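Local atomic coordinates of extracellular sialidase/neuraminidase, putative (Aspergillus fumigatus, PDB entry 2XZI), a protein that probably hydrolyses terminal Kdn (deaminoneuraminic acid) from its glycosides, as a Kdnase of the sialidase family. Residues T46-R58 with I68-G82. Sequence-based numbering, arbitrary orientation.
With NA (sodium ion), chain E.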
loop_
_atom_site.group_PDB
_atom_site.type_symbol
_atom_site.label_atom_id
_atom_site.label_comp_id
_atom_site.label_asym_id
_atom_site.label_seq_id
_atom_site.Cartn_x
_atom_site.Cartn_y
_atom_site.Cartn_z
ATOM N N THR A 46 9.416 1.323 -11.333
ATOM C CA THR A 46 10.682 2.046 -11.196
ATOM C C THR A 46 10.923 2.869 -12.444
ATOM O O THR A 46 10.153 2.793 -13.397
ATOM C CB THR A 46 11.860 1.097 -10.993
ATOM O OG1 THR A 46 12.155 0.460 -12.241
ATOM C CG2 THR A 46 11.575 0.045 -9.918
ATOM N N THR A 47 12.008 3.638 -12.480
ATOM C CA THR A 47 12.215 4.461 -13.674
ATOM C C THR A 47 12.593 3.642 -14.912
ATOM O O THR A 47 12.583 4.172 -16.018
ATOM C CB THR A 47 13.223 5.593 -13.467
ATOM O OG1 THR A 47 14.533 5.047 -13.389
ATOM C CG2 THR A 47 12.882 6.426 -12.226
ATOM N N THR A 48 12.924 2.365 -14.727
ATOM C CA THR A 48 13.282 1.501 -15.853
ATOM C C THR A 48 12.046 0.874 -16.483
ATOM O O THR A 48 12.129 0.374 -17.607
ATOM C CB THR A 48 14.224 0.332 -15.444
ATOM O OG1 THR A 48 13.519 -0.587 -14.590
ATOM C CG2 THR A 48 15.490 0.822 -14.751
ATOM N N GLY A 49 10.919 0.887 -15.760
ATOM C CA GLY A 49 9.740 0.117 -16.176
ATOM C C GLY A 49 9.497 -1.174 -15.400
ATOM O O GLY A 49 8.429 -1.783 -15.485
ATOM N N ARG A 50 10.492 -1.614 -14.632
ATOM C CA ARG A 50 10.321 -2.786 -13.773
ATOM C C ARG A 50 9.278 -2.479 -12.709
ATOM O O ARG A 50 9.211 -1.341 -12.205
ATOM C CB ARG A 50 11.634 -3.135 -13.098
ATOM C CG ARG A 50 11.669 -4.572 -12.588
ATOM C CD ARG A 50 12.995 -4.912 -11.932
ATOM N NE ARG A 50 14.153 -4.823 -12.837
ATOM C CZ ARG A 50 14.593 -5.801 -13.621
ATOM N NH1 ARG A 50 13.965 -6.985 -13.684
ATOM N NH2 ARG A 50 15.673 -5.585 -14.371
ATOM N N ILE A 51 8.497 -3.494 -12.350
ATOM C CA ILE A 51 7.490 -3.355 -11.295
ATOM C C ILE A 51 7.967 -4.114 -10.068
ATOM O O ILE A 51 8.410 -5.262 -10.181
ATOM C CB ILE A 51 6.083 -3.810 -11.761
ATOM C CG1 ILE A 51 5.682 -3.006 -13.017
ATOM C CG2 ILE A 51 5.067 -3.597 -10.654
ATOM C CD1 ILE A 51 4.426 -3.475 -13.723
ATOM N N LEU A 52 7.891 -3.455 -8.904
ATOM C CA LEU A 52 8.227 -4.045 -7.607
ATOM C C LEU A 52 6.969 -4.135 -6.763
ATOM O O LEU A 52 6.323 -3.120 -6.510
ATOM C CB LEU A 52 9.255 -3.187 -6.878
ATOM C CG LEU A 52 10.517 -2.799 -7.637
ATOM C CD1 LEU A 52 11.446 -1.944 -6.764
ATOM C CD2 LEU A 52 11.256 -4.031 -8.133
ATOM N N ALA A 53 6.615 -5.359 -6.361
ATOM C CA ALA A 53 5.457 -5.615 -5.505
ATOM C C ALA A 53 5.911 -6.123 -4.143
ATOM O O ALA A 53 6.652 -7.114 -4.061
ATOM C CB ALA A 53 4.546 -6.632 -6.186
ATOM N N PHE A 54 5.455 -5.460 -3.083
ATOM C CA PHE A 54 5.818 -5.771 -1.710
ATOM C C PHE A 54 4.611 -6.244 -0.934
ATOM O O PHE A 54 3.469 -5.898 -1.262
ATOM C CB PHE A 54 6.358 -4.535 -1.001
ATOM C CG PHE A 54 7.500 -3.874 -1.706
ATOM C CD1 PHE A 54 7.266 -2.882 -2.653
ATOM C CD2 PHE A 54 8.806 -4.206 -1.404
ATOM C CE1 PHE A 54 8.338 -2.257 -3.319
ATOM C CE2 PHE A 54 9.878 -3.582 -2.072
ATOM C CZ PHE A 54 9.634 -2.599 -3.006
ATOM N N ALA A 55 4.863 -7.037 0.101
ATOM C CA ALA A 55 3.800 -7.457 1.001
ATOM C C ALA A 55 4.389 -7.885 2.341
ATOM O O ALA A 55 5.616 -8.107 2.468
ATOM C CB ALA A 55 3.018 -8.612 0.386
ATOM N N GLU A 56 3.512 -7.991 3.334
ATOM C CA GLU A 56 3.833 -8.671 4.565
ATOM C C GLU A 56 3.601 -10.158 4.409
ATOM O O GLU A 56 2.494 -10.605 4.095
ATOM C CB GLU A 56 2.943 -8.139 5.687
ATOM C CG GLU A 56 3.350 -6.766 6.186
ATOM C CD GLU A 56 2.473 -6.271 7.312
ATOM O OE1 GLU A 56 1.890 -7.105 8.051
ATOM O OE2 GLU A 56 2.386 -5.036 7.474
ATOM N N GLY A 57 4.668 -10.922 4.615
ATOM C CA GLY A 57 4.593 -12.385 4.644
ATOM C C GLY A 57 4.317 -12.754 6.090
ATOM O O GLY A 57 5.188 -12.688 6.962
ATOM N N ARG A 58 3.076 -13.108 6.357
ATOM C CA ARG A 58 2.643 -13.436 7.710
ATOM C C ARG A 58 2.821 -14.946 7.934
ATOM O O ARG A 58 2.082 -15.769 7.380
ATOM C CB ARG A 58 1.218 -12.912 7.959
ATOM C CG ARG A 58 1.109 -11.397 7.786
ATOM C CD ARG A 58 -0.222 -10.828 8.233
ATOM N NE ARG A 58 -0.120 -9.367 8.305
ATOM C CZ ARG A 58 -1.033 -8.564 8.848
ATOM N NH1 ARG A 58 -2.142 -9.048 9.402
ATOM N NH2 ARG A 58 -0.812 -7.253 8.875
ATOM N N ILE A 68 6.458 -11.794 11.163
ATOM C CA ILE A 68 6.018 -11.272 9.867
ATOM C C ILE A 68 7.241 -10.716 9.178
ATOM O O ILE A 68 7.978 -9.927 9.774
ATOM C CB ILE A 68 4.928 -10.182 10.037
ATOM C CG1 ILE A 68 3.677 -10.746 10.713
ATOM C CG2 ILE A 68 4.585 -9.530 8.696
ATOM C CD1 ILE A 68 2.650 -9.700 11.136
ATOM N N ASN A 69 7.471 -11.160 7.944
ATOM C CA ASN A 69 8.605 -10.706 7.138
ATOM C C ASN A 69 8.143 -9.824 5.999
ATOM O O ASN A 69 7.013 -9.980 5.509
ATOM C CB ASN A 69 9.434 -11.896 6.602
ATOM C CG ASN A 69 9.903 -12.811 7.690
ATOM O OD1 ASN A 69 9.988 -12.413 8.844
ATOM N ND2 ASN A 69 10.256 -14.046 7.326
ATOM N N LEU A 70 9.015 -8.915 5.573
ATOM C CA LEU A 70 8.692 -8.068 4.426
ATOM C C LEU A 70 9.226 -8.728 3.177
ATOM O O LEU A 70 10.443 -8.845 3.010
ATOM C CB LEU A 70 9.303 -6.672 4.587
ATOM C CG LEU A 70 8.573 -5.514 3.897
ATOM C CD1 LEU A 70 8.575 -5.629 2.364
ATOM C CD2 LEU A 70 7.175 -5.355 4.403
ATOM N N VAL A 71 8.305 -9.153 2.316
ATOM C CA VAL A 71 8.628 -9.918 1.111
ATOM C C VAL A 71 8.299 -9.119 -0.146
ATOM O O VAL A 71 7.621 -8.095 -0.077
ATOM C CB VAL A 71 7.933 -11.321 1.111
ATOM C CG1 VAL A 71 8.444 -12.159 2.296
ATOM C CG2 VAL A 71 6.394 -11.209 1.098
ATOM N N TYR A 72 8.797 -9.571 -1.295
ATOM C CA TYR A 72 8.543 -8.881 -2.537
ATOM C C TYR A 72 8.725 -9.773 -3.756
ATOM O O TYR A 72 9.341 -10.850 -3.666
ATOM C CB TYR A 72 9.421 -7.632 -2.653
ATOM C CG TYR A 72 10.888 -7.854 -2.966
ATOM C CD1 TYR A 72 11.767 -8.325 -2.003
ATOM C CD2 TYR A 72 11.402 -7.533 -4.218
ATOM C CE1 TYR A 72 13.119 -8.489 -2.281
ATOM C CE2 TYR A 72 12.762 -7.705 -4.509
ATOM C CZ TYR A 72 13.615 -8.170 -3.534
ATOM O OH TYR A 72 14.965 -8.349 -3.790
ATOM N N LYS A 73 8.197 -9.302 -4.875
ATOM C CA LYS A 73 8.489 -9.862 -6.189
ATOM C C LYS A 73 8.763 -8.737 -7.150
ATOM O O LYS A 73 8.197 -7.655 -7.034
ATOM C CB LYS A 73 7.304 -10.668 -6.708
ATOM C CG LYS A 73 7.029 -11.962 -5.969
ATOM C CD LYS A 73 5.876 -12.704 -6.602
ATOM C CE LYS A 73 5.740 -14.053 -5.945
ATOM N NZ LYS A 73 4.805 -14.935 -6.656
ATOM N N ARG A 74 9.628 -8.987 -8.122
ATOM C CA ARG A 74 9.842 -8.054 -9.216
ATOM C C ARG A 74 9.385 -8.694 -10.510
ATOM O O ARG A 74 9.384 -9.918 -10.633
ATOM C CB ARG A 74 11.337 -7.751 -9.388
ATOM C CG ARG A 74 12.116 -7.495 -8.102
ATOM C CD ARG A 74 13.504 -6.969 -8.469
ATOM N NE ARG A 74 14.242 -7.901 -9.334
ATOM C CZ ARG A 74 15.287 -7.562 -10.088
ATOM N NH1 ARG A 74 15.723 -6.314 -10.135
ATOM N NH2 ARG A 74 15.891 -8.482 -10.835
ATOM N N THR A 75 9.050 -7.878 -11.493
ATOM C CA THR A 75 8.981 -8.368 -12.853
ATOM C C THR A 75 10.373 -8.779 -13.329
ATOM O O THR A 75 11.387 -8.161 -12.959
ATOM C CB THR A 75 8.309 -7.357 -13.812
ATOM O OG1 THR A 75 9.019 -6.105 -13.807
ATOM C CG2 THR A 75 6.868 -7.140 -13.374
ATOM N N LYS A 76 10.401 -9.855 -14.121
ATOM C CA LYS A 76 11.651 -10.440 -14.610
ATOM C C LYS A 76 12.446 -9.478 -15.475
ATOM O O LYS A 76 13.686 -9.454 -15.413
ATOM C CB LYS A 76 11.365 -11.712 -15.405
ATOM C CG LYS A 76 10.942 -12.900 -14.571
ATOM C CD LYS A 76 10.637 -14.079 -15.488
ATOM C CE LYS A 76 10.271 -15.297 -14.682
ATOM N NZ LYS A 76 9.897 -16.416 -15.599
ATOM N N THR A 77 11.747 -8.666 -16.254
ATOM C CA THR A 77 12.398 -7.694 -17.102
ATOM C C THR A 77 11.797 -6.340 -16.830
ATOM O O THR A 77 10.778 -6.225 -16.115
ATOM C CB THR A 77 12.248 -8.016 -18.598
ATOM O OG1 THR A 77 10.935 -7.657 -19.013
ATOM C CG2 THR A 77 12.523 -9.520 -18.901
ATOM N N THR A 78 12.434 -5.308 -17.367
ATOM C CA THR A 78 11.935 -3.940 -17.237
ATOM C C THR A 78 10.796 -3.633 -18.222
ATOM O O THR A 78 10.166 -2.576 -18.137
ATOM C CB THR A 78 13.075 -2.920 -17.456
ATOM O OG1 THR A 78 13.557 -3.058 -18.799
ATOM C CG2 THR A 78 14.231 -3.153 -16.478
ATOM N N ALA A 79 10.539 -4.545 -19.160
ATOM C CA ALA A 79 9.639 -4.276 -20.275
ATOM C C ALA A 79 8.373 -5.128 -20.304
ATOM O O ALA A 79 7.471 -4.862 -21.094
ATOM C CB ALA A 79 10.394 -4.407 -21.610
ATOM N N ASN A 80 8.283 -6.134 -19.438
ATOM C CA ASN A 80 7.171 -7.073 -19.557
ATOM C C ASN A 80 5.895 -6.621 -18.866
ATOM O O ASN A 80 4.808 -7.171 -19.119
ATOM C CB ASN A 80 7.570 -8.519 -19.186
ATOM C CG ASN A 80 7.763 -8.740 -17.694
ATOM O OD1 ASN A 80 7.096 -8.117 -16.862
ATOM N ND2 ASN A 80 8.641 -9.694 -17.347
ATOM N N ASN A 81 6.018 -5.603 -18.016
ATOM C CA ASN A 81 4.857 -4.943 -17.401
ATOM C C ASN A 81 4.018 -5.852 -16.490
ATOM O O ASN A 81 2.887 -5.518 -16.132
ATOM C CB ASN A 81 3.983 -4.262 -18.473
ATOM C CG ASN A 81 4.775 -3.289 -19.341
ATOM O OD1 ASN A 81 5.460 -2.409 -18.836
ATOM N ND2 ASN A 81 4.689 -3.461 -20.657
ATOM N N GLY A 82 4.571 -7.003 -16.118
ATOM C CA GLY A 82 3.881 -7.932 -15.224
ATOM C C GLY A 82 2.597 -8.488 -15.800
ATOM O O GLY A 82 1.681 -8.826 -15.051
HETATM NA NA NA E . 11.080 -13.032 10.841
HETATM O O HOH W 1 11.933 -1.276 -20.428
HETATM O O HOH W 2 8.054 -4.476 -16.369
HETATM O O HOH W 3 5.724 -1.595 -16.317
HETATM O O HOH W 4 10.127 -11.022 11.269
HETATM O O HOH W 5 10.958 -15.337 9.940
#
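Thr75 OG1 works in two directions: it accepts a nearly straight hydrogen bond from Ile51 N (3.0 Å, 174° at the hydrogen) and donates its own proton to Thr77 O. A short hydroxyl side chain suits this place, prolonging the strand pairing while bracing the turn that follows. Beside it, Arg50 runs past Thr75 and bends at chi3 (-62°), bringing NH1 to Thr75 O at 2.9 Å and, more weakly, to Lys76 O, both at the edge of the guanidinium. One face of that group lies on the Arg74 guanidinium, with centres 4.0 Å apart and planes 9° from parallel; the other is approached by Thr78 CG2. Asp161, paired with Arg50, and Glu89, paired with Arg74, probably offset the like charges.

Strands 51-58 and 68-74 form an antiparallel hairpin, the two middle strands of a four-stranded blade in the sialidase beta-propeller. Pairs of backbone hydrogen bonds join Ala53 to Lys73, Ala55 to Val71 and Gly57 to Asn69, Gly57 N reaching Asn69 O at 2.7 Å. Without a side chain, Gly57 lets Val71 lie close over the backbone.

Midway along, Phe54, Leu70 and Tyr72 CB make an apolar patch against the next blade, Phe54 CD2 meeting Tyr72 CB at 3.7 Å; Phe54 also touches Pro105 and Leu117. Towards the active site, where Ile68 CG2 lies against Glu56, Arg58 grips Glu56 OE1 side-on in a salt bridge, NH2 (2.8 Å) and NE approaching from one face of the carboxylate plane. One carboxylate oxygen takes both donors, and a long arginine lets NH2 also reach O4 of bound deaminoneuraminic acid. On the sheet's other side, Asn69 OD1, a neutral amide oxygen suited to sodium, binds the ion at 2.4 Å with Asp67, Gly96, Gly98 and two waters.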